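Local structure of arginine kinase (Anthopleura japonica, 4RF6) at residues R125-T130 against A288-K293; L282-R287 against L342-C347; V292-A297 against Y332-R337; T403-S408 against A428-C433; Y527-M532 against R567-N572. The protein catalyses the transfer of phosphate from ATP to L-arginine, giving N(omega)-phospho-L-arginine and ADP, with two kinase repeats in one chain. All coordinates share one frame; numbering follows the deposited sequence. Where two conformers were deposited one is given.

Interaction 1 (R125-T130 against A288-K293)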
# COMPACT_ATOMS: atom_id res chain seq x y z
N ARG A 125 11.91 1.69 -3.02
CA ARG A 125 12.99 0.90 -2.44
C ARG A 125 13.11 1.11 -0.93
O ARG A 125 13.67 0.27 -0.22
CB ARG A 125 14.33 1.26 -3.10
CG ARG A 125 14.42 0.93 -4.59
CD ARG A 125 15.75 1.44 -5.16
NE ARG A 125 15.93 1.08 -6.56
CZ ARG A 125 16.53 -0.04 -6.97
NH1 ARG A 125 17.01 -0.90 -6.08
NH2 ARG A 125 16.65 -0.29 -8.27
N TYR A 126 12.58 2.23 -0.43
CA TYR A 126 12.74 2.60 0.97
C TYR A 126 11.46 3.11 1.63
O TYR A 126 11.06 2.63 2.69
CB TYR A 126 13.85 3.65 1.12
CG TYR A 126 15.16 3.20 0.53
CD1 TYR A 126 15.97 2.30 1.20
CD2 TYR A 126 15.57 3.66 -0.72
CE1 TYR A 126 17.16 1.87 0.65
CE2 TYR A 126 16.76 3.23 -1.28
CZ TYR A 126 17.55 2.34 -0.59
OH TYR A 126 18.74 1.91 -1.13
N ILE A 127 10.82 4.08 0.99
CA ILE A 127 9.66 4.75 1.55
C ILE A 127 8.39 3.96 1.22
O ILE A 127 8.21 3.49 0.09
CB ILE A 127 9.56 6.21 1.04
CG1 ILE A 127 10.80 7.00 1.47
CG2 ILE A 127 8.30 6.88 1.54
CD1 ILE A 127 10.90 8.40 0.87
N ARG A 128 7.51 3.80 2.21
CA ARG A 128 6.33 2.96 2.04
C ARG A 128 5.05 3.77 1.92
O ARG A 128 4.13 3.39 1.18
CB ARG A 128 6.24 1.94 3.17
CG ARG A 128 7.33 0.88 3.11
CD ARG A 128 7.25 -0.10 4.26
NE ARG A 128 8.19 -1.20 4.07
CZ ARG A 128 8.12 -2.37 4.70
NH1 ARG A 128 7.14 -2.60 5.56
NH2 ARG A 128 9.03 -3.31 4.46
N SER A 129 4.99 4.89 2.63
CA SER A 129 3.77 5.69 2.64
C SER A 129 4.03 7.11 3.12
O SER A 129 5.00 7.38 3.83
CB SER A 129 2.70 5.03 3.50
OG SER A 129 3.13 4.91 4.85
N THR A 130 3.14 8.02 2.72
CA THR A 130 3.27 9.44 3.03
C THR A 130 1.89 9.97 3.42
O THR A 130 0.88 9.60 2.81
CB THR A 130 3.81 10.20 1.81
OG1 THR A 130 5.13 9.75 1.50
CG2 THR A 130 3.84 11.70 2.07
N ALA A 288 2.73 15.66 9.68
CA ALA A 288 3.24 15.04 8.47
C ALA A 288 3.97 13.76 8.87
O ALA A 288 4.71 13.76 9.86
CB ALA A 288 4.20 15.99 7.75
N SER A 289 3.78 12.69 8.12
CA SER A 289 4.35 11.39 8.48
C SER A 289 4.76 10.56 7.26
O SER A 289 3.96 10.39 6.34
CB SER A 289 3.34 10.60 9.33
OG SER A 289 3.66 9.23 9.38
N VAL A 290 5.98 10.04 7.28
CA VAL A 290 6.47 9.16 6.22
C VAL A 290 6.94 7.85 6.84
O VAL A 290 7.70 7.86 7.81
CB VAL A 290 7.66 9.83 5.46
CG1 VAL A 290 8.38 8.82 4.57
CG2 VAL A 290 7.17 11.00 4.63
N HIS A 291 6.46 6.73 6.31
CA HIS A 291 6.98 5.43 6.73
C HIS A 291 8.13 5.02 5.82
O HIS A 291 7.96 4.91 4.60
CB HIS A 291 5.88 4.37 6.75
CG HIS A 291 4.88 4.56 7.84
ND1 HIS A 291 3.95 3.59 8.18
CD2 HIS A 291 4.64 5.61 8.66
CE1 HIS A 291 3.20 4.04 9.17
NE2 HIS A 291 3.60 5.26 9.48
N VAL A 292 9.30 4.81 6.41
CA VAL A 292 10.51 4.54 5.63
C VAL A 292 11.36 3.46 6.29
O VAL A 292 11.47 3.41 7.52
CB VAL A 292 11.33 5.83 5.39
CG1 VAL A 292 11.87 6.38 6.71
CG2 VAL A 292 12.46 5.58 4.41
N LYS A 293 11.95 2.59 5.48
CA LYS A 293 12.77 1.49 5.98
C LYS A 293 14.24 1.89 5.99
O LYS A 293 14.88 1.93 4.93
CB LYS A 293 12.57 0.25 5.13
CG LYS A 293 13.37 -0.97 5.57
CD LYS A 293 12.73 -2.24 5.03
CE LYS A 293 13.34 -3.50 5.65
NZ LYS A 293 14.71 -3.77 5.16
O HOH W 1 2.55 7.71 6.04
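Tyr126 O receives Lys293 N at 2.9 Å, the first of three backbone hydrogen bonds that join these antiparallel strands. Arg128 N reaches His291 O at 2.7 Å in a nearly straight bond, 176° at the hydrogen. His291 N in turn bonds to Ser129 O. Arg128 and Ser129 thus both face His291, which makes a classic beta bulge. CA-H...O contacts lie between these bonds, such as Val290 CA to Ser129 O.

The apolar contacts lie on the face that carries Ile127, Val290 and Val292. The two branches of Ile127 divide the work. CG2 meets Val290 CG1 at 3.6 Å, and CG1 meets Val292 CG2 at 3.7 Å. CG2 stands anti to the backbone N and CG1 beside it (chi1 -61°), which points them at different valines. Helix 344-370 covers this face, with Val355 against Ile127. Thr130 OG1 runs alongside Val290 CG2, but its hydrogen bond goes to Gly243 O.

Ser129 and His291 lie on the other face. Ser129 OG sits 3.4 Å from His291 CB and approaches the imidazole obliquely. A water joins Ser129 OG to Ser289 O. Separately, the Arg128 and Lys293 side chains cross at a slant, with Arg128 NH2 3.9 Å from Lys293 CD, while the lysine amine bends away.

Ser129, Thr130 and residues 288-291 belong to predicted ATP-binding sets. The chemistry splits by face: hydrocarbon seals the sheet against its helix, and Ser129 and His291 put polar groups on the other face, consistent with their place in those sets.

Interaction 2 (L282-R287 against L342-C347)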
# COMPACT_ATOMS: atom_id res chain seq x y z
N LEU A 282 -1.94 23.83 17.56
CA LEU A 282 -1.95 25.20 17.06
C LEU A 282 -0.90 25.38 15.96
O LEU A 282 -0.16 24.45 15.64
CB LEU A 282 -1.72 26.19 18.21
CG LEU A 282 -2.78 26.23 19.31
CD1 LEU A 282 -2.31 27.07 20.48
CD2 LEU A 282 -4.10 26.76 18.77
N GLY A 283 -0.84 26.58 15.39
CA GLY A 283 0.14 26.90 14.37
C GLY A 283 -0.24 26.36 13.00
O GLY A 283 -1.22 26.80 12.40
N THR A 284 0.54 25.40 12.51
CA THR A 284 0.24 24.73 11.25
C THR A 284 -0.90 23.75 11.45
O THR A 284 -1.60 23.40 10.50
CB THR A 284 1.43 23.93 10.75
OG1 THR A 284 1.79 22.95 11.74
CG2 THR A 284 2.62 24.85 10.46
N GLY A 285 -1.07 23.29 12.69
CA GLY A 285 -2.05 22.27 12.98
C GLY A 285 -1.75 20.98 12.26
O GLY A 285 -2.64 20.15 12.05
N MET A 286 -0.48 20.79 11.89
CA MET A 286 -0.10 19.73 10.96
C MET A 286 0.61 18.56 11.61
O MET A 286 1.49 18.76 12.45
CB MET A 286 0.78 20.31 9.85
CG MET A 286 1.34 19.27 8.87
SD MET A 286 2.40 20.01 7.62
CE MET A 286 1.21 21.02 6.75
N ARG A 287 0.24 17.34 11.22
CA ARG A 287 1.12 16.20 11.41
C ARG A 287 1.46 15.58 10.05
O ARG A 287 0.58 15.06 9.36
CB ARG A 287 0.54 15.12 12.33
CG ARG A 287 1.54 13.99 12.60
CD ARG A 287 0.97 12.82 13.39
NE ARG A 287 1.98 11.79 13.61
CZ ARG A 287 2.06 10.65 12.92
NH1 ARG A 287 3.02 9.77 13.19
NH2 ARG A 287 1.18 10.38 11.97
N LEU A 342 6.98 27.70 12.35
CA LEU A 342 7.35 27.33 10.99
C LEU A 342 6.08 27.16 10.17
O LEU A 342 5.03 26.80 10.71
CB LEU A 342 8.19 26.05 10.96
CG LEU A 342 7.49 24.69 11.02
CD1 LEU A 342 8.49 23.57 10.78
CD2 LEU A 342 6.79 24.49 12.36
N SER A 343 6.15 27.46 8.88
CA SER A 343 4.97 27.39 8.04
C SER A 343 4.68 25.94 7.65
O SER A 343 5.51 25.06 7.85
CB SER A 343 5.16 28.24 6.79
OG SER A 343 6.16 27.69 5.95
N GLU A 344 3.49 25.71 7.09
CA GLU A 344 3.14 24.39 6.57
C GLU A 344 4.13 24.01 5.48
O GLU A 344 4.58 22.86 5.41
CB GLU A 344 1.72 24.40 6.01
CG GLU A 344 0.63 24.56 7.06
CD GLU A 344 0.40 26.00 7.46
OE1 GLU A 344 1.18 26.87 7.02
OE2 GLU A 344 -0.57 26.26 8.21
N VAL A 345 4.47 24.98 4.64
CA VAL A 345 5.47 24.78 3.58
C VAL A 345 6.81 24.36 4.17
O VAL A 345 7.45 23.43 3.67
CB VAL A 345 5.64 26.06 2.73
CG1 VAL A 345 6.99 26.07 2.01
CG2 VAL A 345 4.50 26.18 1.73
N GLN A 346 7.24 25.05 5.22
CA GLN A 346 8.51 24.76 5.87
C GLN A 346 8.53 23.38 6.52
O GLN A 346 9.53 22.66 6.47
CB GLN A 346 8.85 25.84 6.90
CG GLN A 346 9.37 27.13 6.30
CD GLN A 346 9.64 28.20 7.34
OE1 GLN A 346 8.88 28.36 8.30
NE2 GLN A 346 10.72 28.95 7.15
N CYS A 347 7.41 23.01 7.14
CA CYS A 347 7.27 21.69 7.73
C CYS A 347 7.47 20.59 6.68
O CYS A 347 8.23 19.65 6.89
CB CYS A 347 5.91 21.55 8.41
SG CYS A 347 5.65 19.94 9.21
O HOH W 2 -0.22 28.03 9.84
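Thr284 and Glu344 bring the backbones closest, 5.5 Å between their CA atoms, where a type II' turn at 282-285 meets the start of helix 344-370. No direct hydrogen bond crosses.

Thr284 points its methyl group at the helix start. CG2 lies 3.1 Å from Leu342 O. OG1 turns the other way and accepts from Met286 N, an ST turn. Its torsion (chi1 59°) sets OG1 between the backbone N and the carbonyl carbon.

The Met286 chain is extended to its sulfur and then bends. SD touches Cys347 SG at 3.6 Å, and CE lies 3.5 Å from Glu344 CB. Glu344 folds at chi2 (82°), which lays its carboxylate over Thr284, with OE2 3.5 Å from Thr284 CA. A water bridge from Gly283 O to Glu344 OE2 is doubtful, because the water sits too close to OE2. OE2 also forms a salt bridge with Arg136, and OE1 accepts from Asp109 N.

Ser343 and Gln346 form a capping box at the helix start. Ser343 OG accepts from Gln346 N at 2.9 Å, and Gln346 OE1 accepts from Ser343 N.

The contact thus pairs a sulfur and hydrocarbon patch with a buried carboxylate. Arg136 and Asp109 N satisfy that carboxylate, and the arginine would be expected to favour its ionised form.

Interaction 3 (V292-A297 against Y332-R337)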
# COMPACT_ATOMS: atom_id res chain seq x y z
N VAL A 292 9.30 4.81 6.41
CA VAL A 292 10.51 4.54 5.63
C VAL A 292 11.36 3.46 6.29
O VAL A 292 11.47 3.41 7.52
CB VAL A 292 11.33 5.83 5.39
CG1 VAL A 292 11.87 6.38 6.71
CG2 VAL A 292 12.46 5.58 4.41
N LYS A 293 11.95 2.59 5.48
CA LYS A 293 12.77 1.49 5.98
C LYS A 293 14.24 1.89 5.99
O LYS A 293 14.88 1.93 4.93
CB LYS A 293 12.57 0.25 5.13
CG LYS A 293 13.37 -0.97 5.57
CD LYS A 293 12.73 -2.24 5.03
CE LYS A 293 13.34 -3.50 5.65
NZ LYS A 293 14.71 -3.77 5.16
N ILE A 294 14.76 2.19 7.17
CA ILE A 294 16.13 2.66 7.31
C ILE A 294 16.89 2.00 8.48
O ILE A 294 17.40 2.70 9.36
CB ILE A 294 16.17 4.20 7.45
CG1 ILE A 294 15.13 4.67 8.47
CG2 ILE A 294 15.90 4.88 6.10
CD1 ILE A 294 15.13 6.18 8.71
N PRO A 295 16.99 0.66 8.48
CA PRO A 295 17.67 0.02 9.62
C PRO A 295 19.17 0.34 9.68
O PRO A 295 19.75 0.30 10.76
CB PRO A 295 17.45 -1.48 9.37
CG PRO A 295 17.26 -1.60 7.90
CD PRO A 295 16.55 -0.34 7.48
N HIS A 296 19.78 0.65 8.54
CA HIS A 296 21.19 0.99 8.50
C HIS A 296 21.45 2.42 8.99
O HIS A 296 22.38 2.66 9.77
CB HIS A 296 21.76 0.83 7.08
CG HIS A 296 21.72 -0.58 6.57
ND1 HIS A 296 20.80 -1.01 5.64
CD2 HIS A 296 22.50 -1.65 6.85
CE1 HIS A 296 21.01 -2.28 5.37
NE2 HIS A 296 22.04 -2.70 6.09
N ALA A 297 20.64 3.36 8.51
CA ALA A 297 20.79 4.76 8.88
C ALA A 297 20.60 4.96 10.39
O ALA A 297 21.16 5.89 10.98
CB ALA A 297 19.82 5.63 8.09
N TYR A 332 10.49 2.91 10.04
CA TYR A 332 10.29 3.98 11.01
C TYR A 332 9.23 4.98 10.54
O TYR A 332 9.11 5.26 9.34
CB TYR A 332 11.61 4.70 11.31
CG TYR A 332 12.57 3.88 12.15
CD1 TYR A 332 13.26 2.81 11.60
CD2 TYR A 332 12.77 4.18 13.49
CE1 TYR A 332 14.13 2.06 12.36
CE2 TYR A 332 13.65 3.44 14.26
CZ TYR A 332 14.32 2.38 13.69
OH TYR A 332 15.19 1.64 14.45
N ASP A 333 8.46 5.49 11.49
CA ASP A 333 7.53 6.58 11.22
C ASP A 333 8.27 7.88 11.48
O ASP A 333 8.58 8.20 12.63
CB ASP A 333 6.30 6.46 12.12
CG ASP A 333 5.26 7.55 11.86
OD1 ASP A 333 5.29 8.18 10.78
OD2 ASP A 333 4.40 7.76 12.75
N ILE A 334 8.60 8.60 10.42
CA ILE A 334 9.23 9.90 10.56
C ILE A 334 8.13 10.96 10.63
O ILE A 334 7.25 10.98 9.77
CB ILE A 334 10.18 10.19 9.38
CG1 ILE A 334 11.06 8.98 9.09
CG2 ILE A 334 11.08 11.39 9.68
CD1 ILE A 334 11.91 8.57 10.28
N SER A 335 8.15 11.81 11.65
CA SER A 335 7.12 12.84 11.77
C SER A 335 7.70 14.17 12.25
O SER A 335 8.82 14.21 12.76
CB SER A 335 5.98 12.38 12.68
OG SER A 335 6.42 12.23 14.02
N ASN A 336 6.95 15.25 12.08
CA ASN A 336 7.41 16.55 12.54
C ASN A 336 7.22 16.70 14.04
O ASN A 336 6.25 16.18 14.61
CB ASN A 336 6.63 17.66 11.84
CG ASN A 336 5.14 17.50 12.03
OD1 ASN A 336 4.58 16.44 11.76
ND2 ASN A 336 4.49 18.55 12.53
N ARG A 337 8.13 17.41 14.69
CA ARG A 337 7.97 17.70 16.11
C ARG A 337 7.34 19.07 16.35
O ARG A 337 6.86 19.35 17.45
CB ARG A 337 9.31 17.59 16.85
CG ARG A 337 9.53 16.25 17.54
CD ARG A 337 10.81 16.25 18.37
NE ARG A 337 12.01 16.37 17.55
CZ ARG A 337 13.19 15.85 17.86
NH1 ARG A 337 13.34 15.16 18.99
NH2 ARG A 337 14.23 16.01 17.04
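Val292 and Tyr332 form an antiparallel hydrogen-bonded pair, with CA atoms 5.4 Å apart. Val292 N donates to Tyr332 O at 3.0 Å, in the carbonyl plane. Tyr332 N returns a bond to Val292 O at 2.7 Å, from a position tilted out of the carbonyl plane. Both bonds are close to straight, at 165° and 169°. Beyond Val292 the chain leaves the strand at Ile294, which still bonds through its backbone to Gly330, and turns into Pro295.

The side chains of Val292, Tyr332 and Ile334 lie on one face. Val292 CG1 meets Ile334 CG1 at 3.6 Å, and the two side chains cross at a slant. The valine thus uses CG1 on this side, while its other methyl serves the strand that begins at Ile127.

Strand 286-293 therefore has a neighbour on each side, 127-136 and 331-336. All three lie within the eight-stranded antiparallel sheet in the catalytic domain of the phosphagen kinase fold, 331-336 next to its edge strand 312-316. Helix 344-370 covers the Val292 face, and its Met351 touches Ile334.

Ile294 reaches back over the strand end. CG1 approaches Tyr332 CD1 at 4.1 Å, obliquely to the ring. CD1 goes on to Ile334 CD1 at 4.3 Å. The Ile294 torsion (chi1 47°) puts CG1 between the backbone N and the carbonyl carbon, and this swings the longer branch toward the tyrosine. Val292 O lies near the plane of the Tyr332 ring, at its edge. Strand 312-316 continues the apolar layer, with Ala314 touching both Tyr332 and Ile334. Gly316, in a predicted ATP-binding set, lies near the Tyr332 side chain.

Interaction 4 (T403-S408 against A428-C433)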
# COMPACT_ATOMS: atom_id res chain seq x y z
N THR A 403 20.20 -0.41 -15.91
CA THR A 403 19.22 -0.26 -16.98
C THR A 403 18.65 1.15 -16.95
O THR A 403 18.83 1.88 -15.97
CB THR A 403 18.05 -1.27 -16.84
OG1 THR A 403 17.16 -0.83 -15.80
CG2 THR A 403 18.58 -2.66 -16.53
N ALA A 404 17.95 1.54 -18.01
CA ALA A 404 17.30 2.85 -18.08
C ALA A 404 16.31 3.05 -16.94
O ALA A 404 16.06 4.18 -16.52
CB ALA A 404 16.61 3.02 -19.42
N LYS A 405 15.73 1.95 -16.45
CA LYS A 405 14.77 2.02 -15.34
C LYS A 405 15.43 1.93 -13.97
O LYS A 405 14.75 1.90 -12.94
CB LYS A 405 13.69 0.95 -15.50
CG LYS A 405 12.83 1.14 -16.75
CD LYS A 405 11.84 0.01 -16.95
CE LYS A 405 11.00 0.20 -18.21
NZ LYS A 405 11.81 0.09 -19.46
N GLY A 406 16.76 1.89 -13.96
CA GLY A 406 17.52 1.93 -12.71
C GLY A 406 17.85 0.59 -12.07
O GLY A 406 18.26 0.53 -10.91
N ILE A 407 17.68 -0.49 -12.83
CA ILE A 407 17.91 -1.83 -12.29
C ILE A 407 19.40 -2.21 -12.34
O ILE A 407 20.02 -2.14 -13.40
CB ILE A 407 17.08 -2.91 -13.03
CG1 ILE A 407 15.63 -2.45 -13.21
CG2 ILE A 407 17.13 -4.24 -12.28
CD1 ILE A 407 14.89 -2.21 -11.88
N SER A 408 19.96 -2.62 -11.20
CA SER A 408 21.35 -3.07 -11.17
C SER A 408 21.44 -4.59 -11.22
O SER A 408 20.43 -5.29 -11.09
CB SER A 408 22.06 -2.57 -9.92
OG SER A 408 21.60 -3.26 -8.77
N ALA A 428 14.60 -10.69 -13.29
CA ALA A 428 14.83 -9.50 -14.12
C ALA A 428 13.89 -8.38 -13.69
O ALA A 428 12.68 -8.60 -13.53
CB ALA A 428 14.60 -9.84 -15.60
N GLY A 429 14.43 -7.18 -13.49
CA GLY A 429 13.60 -6.04 -13.09
C GLY A 429 12.93 -5.40 -14.29
O GLY A 429 11.92 -4.70 -14.16
N ASP A 430 13.50 -5.63 -15.47
CA ASP A 430 12.93 -5.12 -16.72
C ASP A 430 13.49 -5.87 -17.91
O ASP A 430 14.40 -6.68 -17.76
CB ASP A 430 13.14 -3.59 -16.85
CG ASP A 430 14.62 -3.17 -16.86
OD1 ASP A 430 15.50 -3.99 -17.19
OD2 ASP A 430 14.90 -2.00 -16.54
N GLU A 431 12.94 -5.60 -19.10
CA GLU A 431 13.40 -6.25 -20.33
C GLU A 431 14.90 -6.07 -20.56
O GLU A 431 15.59 -6.99 -21.00
CB GLU A 431 12.63 -5.71 -21.55
CG GLU A 431 13.27 -6.06 -22.91
CD GLU A 431 12.32 -5.82 -24.07
OE1 GLU A 431 12.74 -5.98 -25.23
OE2 GLU A 431 11.14 -5.49 -23.81
N GLU A 432 15.39 -4.88 -20.25
CA GLU A 432 16.79 -4.53 -20.53
C GLU A 432 17.77 -5.43 -19.78
O GLU A 432 18.88 -5.70 -20.26
CB GLU A 432 17.05 -3.06 -20.20
CG GLU A 432 18.42 -2.57 -20.68
CD GLU A 432 18.63 -1.08 -20.48
OE1 GLU A 432 17.64 -0.38 -20.19
OE2 GLU A 432 19.80 -0.63 -20.61
N CYS A 433 17.36 -5.90 -18.60
CA CYS A 433 18.18 -6.81 -17.81
C CYS A 433 18.66 -8.03 -18.60
O CYS A 433 19.80 -8.48 -18.43
CB CYS A 433 17.41 -7.29 -16.58
SG CYS A 433 17.20 -6.03 -15.29
O HOH W 3 13.60 -2.57 -20.17
O HOH W 4 15.08 -0.39 -18.98
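Thr403 and Asp430 come together from opposite directions in the tight part of this contact. Thr403 OG1 donates to Asp430 OD2 at 2.7 Å, on the syn lone pair of that oxygen. The same hydroxyl oxygen accepts from Ile407 N at 3.0 Å, and weakly from Lys405 N. These bonds fix the rotation of the threonine. Asp430 OD1 accepts from Cys433 N, nearly in line with its C-O bond, and so caps the start of helix 433-436. One carboxylate thus ties the turn 403-406 to the start of that helix.

Ile407 closes the buried side. CG1 passes Asp430 OD2 at 3.4 Å, and CG2 packs on Cys433 SG at 3.5 Å. Gly429 CA packs against the same methyl.

Both segments are loops in the N-terminal domain of the second kinase repeat. They flank helix 409-418 in the chain, and its Cys412 touches both Ile407 and Cys433. The contact lies away from the annotated sites and is structural packing.

The outer side is looser and wetter. Glu432 stretches across with CG anti to the backbone N (chi1 -171°). Its OE1 accepts from Ala404 N at 2.9 Å, from above the carboxylate plane. One water donates to Asp430 OD2 and Glu432 OE1. Lys405 crosses Asp430 at a slant, with its CB and CD near the carboxylate. Lys405 NZ stays 4.7 Å from Asp430 OD2 and reaches the waters only through weak bonds.

Interaction 5 (Y527-M532 against R567-N572)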
# COMPACT_ATOMS: atom_id res chain seq x y z
N TYR A 527 -12.13 -8.06 -8.79
CA TYR A 527 -12.07 -7.94 -7.34
C TYR A 527 -10.69 -7.48 -6.92
O TYR A 527 -9.77 -8.29 -6.80
CB TYR A 527 -12.37 -9.28 -6.68
CG TYR A 527 -13.71 -9.88 -7.02
CD1 TYR A 527 -14.88 -9.38 -6.46
CD2 TYR A 527 -13.81 -10.95 -7.90
CE1 TYR A 527 -16.11 -9.93 -6.76
CE2 TYR A 527 -15.04 -11.51 -8.21
CZ TYR A 527 -16.18 -10.99 -7.63
OH TYR A 527 -17.41 -11.54 -7.93
N PRO A 528 -10.53 -6.17 -6.68
CA PRO A 528 -9.24 -5.68 -6.20
C PRO A 528 -8.98 -6.23 -4.81
O PRO A 528 -9.93 -6.42 -4.04
CB PRO A 528 -9.45 -4.16 -6.12
CG PRO A 528 -10.94 -3.98 -5.98
CD PRO A 528 -11.54 -5.10 -6.79
N LEU A 529 -7.72 -6.50 -4.48
CA LEU A 529 -7.36 -6.93 -3.14
C LEU A 529 -7.49 -5.79 -2.15
O LEU A 529 -7.90 -5.99 -1.00
CB LEU A 529 -5.93 -7.49 -3.11
CG LEU A 529 -5.81 -9.01 -3.10
CD1 LEU A 529 -6.67 -9.62 -4.18
CD2 LEU A 529 -4.36 -9.44 -3.27
N THR A 530 -7.13 -4.59 -2.60
CA THR A 530 -7.20 -3.40 -1.77
C THR A 530 -8.64 -3.15 -1.36
O THR A 530 -9.50 -2.94 -2.22
CB THR A 530 -6.67 -2.15 -2.49
OG1 THR A 530 -5.29 -2.35 -2.83
CG2 THR A 530 -6.80 -0.92 -1.61
N GLY A 531 -8.90 -3.18 -0.06
CA GLY A 531 -10.24 -2.94 0.45
C GLY A 531 -11.21 -4.09 0.24
O GLY A 531 -12.42 -3.89 0.24
N MET A 532 -10.68 -5.30 0.07
CA MET A 532 -11.54 -6.48 -0.07
C MET A 532 -12.19 -6.84 1.26
O MET A 532 -11.51 -6.92 2.28
CB MET A 532 -10.76 -7.67 -0.62
CG MET A 532 -11.59 -8.95 -0.74
SD MET A 532 -10.70 -10.32 -1.51
CE MET A 532 -10.33 -9.61 -3.12
N ARG A 567 -3.14 -4.82 -6.97
CA ARG A 567 -3.36 -6.25 -7.13
C ARG A 567 -4.84 -6.58 -7.15
O ARG A 567 -5.63 -5.98 -6.41
CB ARG A 567 -2.70 -7.03 -5.98
CG ARG A 567 -1.20 -7.29 -6.14
CD ARG A 567 -0.37 -6.04 -5.88
NE ARG A 567 1.06 -6.34 -5.87
CZ ARG A 567 1.97 -5.58 -5.26
NH1 ARG A 567 1.60 -4.48 -4.63
NH2 ARG A 567 3.25 -5.93 -5.29
N GLY A 568 -5.24 -7.53 -8.00
CA GLY A 568 -6.63 -7.91 -8.07
C GLY A 568 -6.92 -9.21 -8.79
O GLY A 568 -6.02 -9.84 -9.36
N ILE A 569 -8.19 -9.61 -8.76
CA ILE A 569 -8.63 -10.88 -9.31
C ILE A 569 -9.86 -10.70 -10.19
O ILE A 569 -10.82 -10.03 -9.81
CB ILE A 569 -8.97 -11.88 -8.18
CG1 ILE A 569 -7.74 -12.13 -7.31
CG2 ILE A 569 -9.51 -13.18 -8.76
CD1 ILE A 569 -8.04 -12.75 -5.96
N PHE A 570 -9.83 -11.31 -11.37
CA PHE A 570 -10.97 -11.31 -12.28
C PHE A 570 -11.32 -12.76 -12.60
O PHE A 570 -10.42 -13.59 -12.80
CB PHE A 570 -10.62 -10.55 -13.55
CG PHE A 570 -11.68 -10.63 -14.63
CD1 PHE A 570 -11.70 -11.68 -15.54
CD2 PHE A 570 -12.63 -9.63 -14.74
CE1 PHE A 570 -12.66 -11.74 -16.53
CE2 PHE A 570 -13.61 -9.68 -15.73
CZ PHE A 570 -13.62 -10.74 -16.63
N HIS A 571 -12.61 -13.07 -12.67
CA HIS A 571 -13.02 -14.38 -13.16
C HIS A 571 -14.36 -14.29 -13.89
O HIS A 571 -15.19 -13.43 -13.56
CB HIS A 571 -13.09 -15.40 -12.02
CG HIS A 571 -14.26 -15.22 -11.11
ND1 HIS A 571 -15.53 -15.61 -11.45
CD2 HIS A 571 -14.34 -14.70 -9.86
CE1 HIS A 571 -16.36 -15.34 -10.45
NE2 HIS A 571 -15.66 -14.78 -9.48
N ASN A 572 -14.57 -15.15 -14.87
CA ASN A 572 -15.83 -15.12 -15.61
C ASN A 572 -16.99 -15.76 -14.84
O ASN A 572 -16.78 -16.38 -13.79
CB ASN A 572 -15.67 -15.74 -17.01
CG ASN A 572 -15.46 -17.24 -16.96
OD1 ASN A 572 -15.12 -17.81 -15.92
ND2 ASN A 572 -15.63 -17.90 -18.11
O HOH W 5 -5.99 -3.69 -5.17
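Tyr527 pairs with Ile569 in an antiparallel hydrogen-bonded pair at the edge of the catalytic-domain sheet of the second repeat. Strand 524-528 is an outermost strand there, and 568-572 is its neighbour.

Tyr527 N donates to Ile569 O at 2.6 Å, in the carbonyl plane. Ile569 N donates to Tyr527 O at 2.8 Å, from well above the carbonyl plane. Pro528 has no N-H to give, and it faces Gly568 in a non-hydrogen-bonded pair with CA atoms 3.9 Å apart. Leu529 N takes up the ladder again with Arg567 O at 2.9 Å and a nearly straight 172°. Arg567 O has a second partner, a water at 2.6 Å that also accepts from Thr530 N. The chain then turns away through a type II turn, closed by Met532 N to Leu529 O.

The Arg567 guanidinium is used elsewhere, with Lys561 O among its partners. Tyr527 OH bonds to Gln525.

The apolar contacts are fewer. Leu529 CD1 meets Ile569 CD1 at 3.9 Å, and Leu529 CD2 lies beside Arg567 CB. Phe547 touches both Leu529 and Ile569.

The Tyr527 and His571 rings are near parallel, at 27°, but slid apart with little overlap. His571 CG lies between its backbone N and carbonyl carbon (chi1 74°), and this carries the imidazole toward the tyrosine. His571 ND1 donates to Asn572 O at 2.8 Å, which holds the ring. Its NE2 has a weak bond to Lys539 and sits at the Tyr527 ring edge, 3.6 Å from CE2.

Overall arrangement
Interactions 1, 2 and 3 share strand 286-293. Interactions 1 and 3 join it to a strand on each side, and interaction 2 packs its start on helix 344-370. Asp333 links all three, through Ser289 and a salt bridge to Arg287. Interactions 2 and 3 are buried, and interaction 1 is partly so, with one apolar and one polar face. Interaction 5 lies at a sheet edge in the second repeat, where backbone bonds and a water dominate. Interaction 4 joins loops instead, through the carboxylates of buried Asp430 and more exposed Glu432, which share a water. Arg125 of interaction 1 touches Gly406 of interaction 4, across the two repeats.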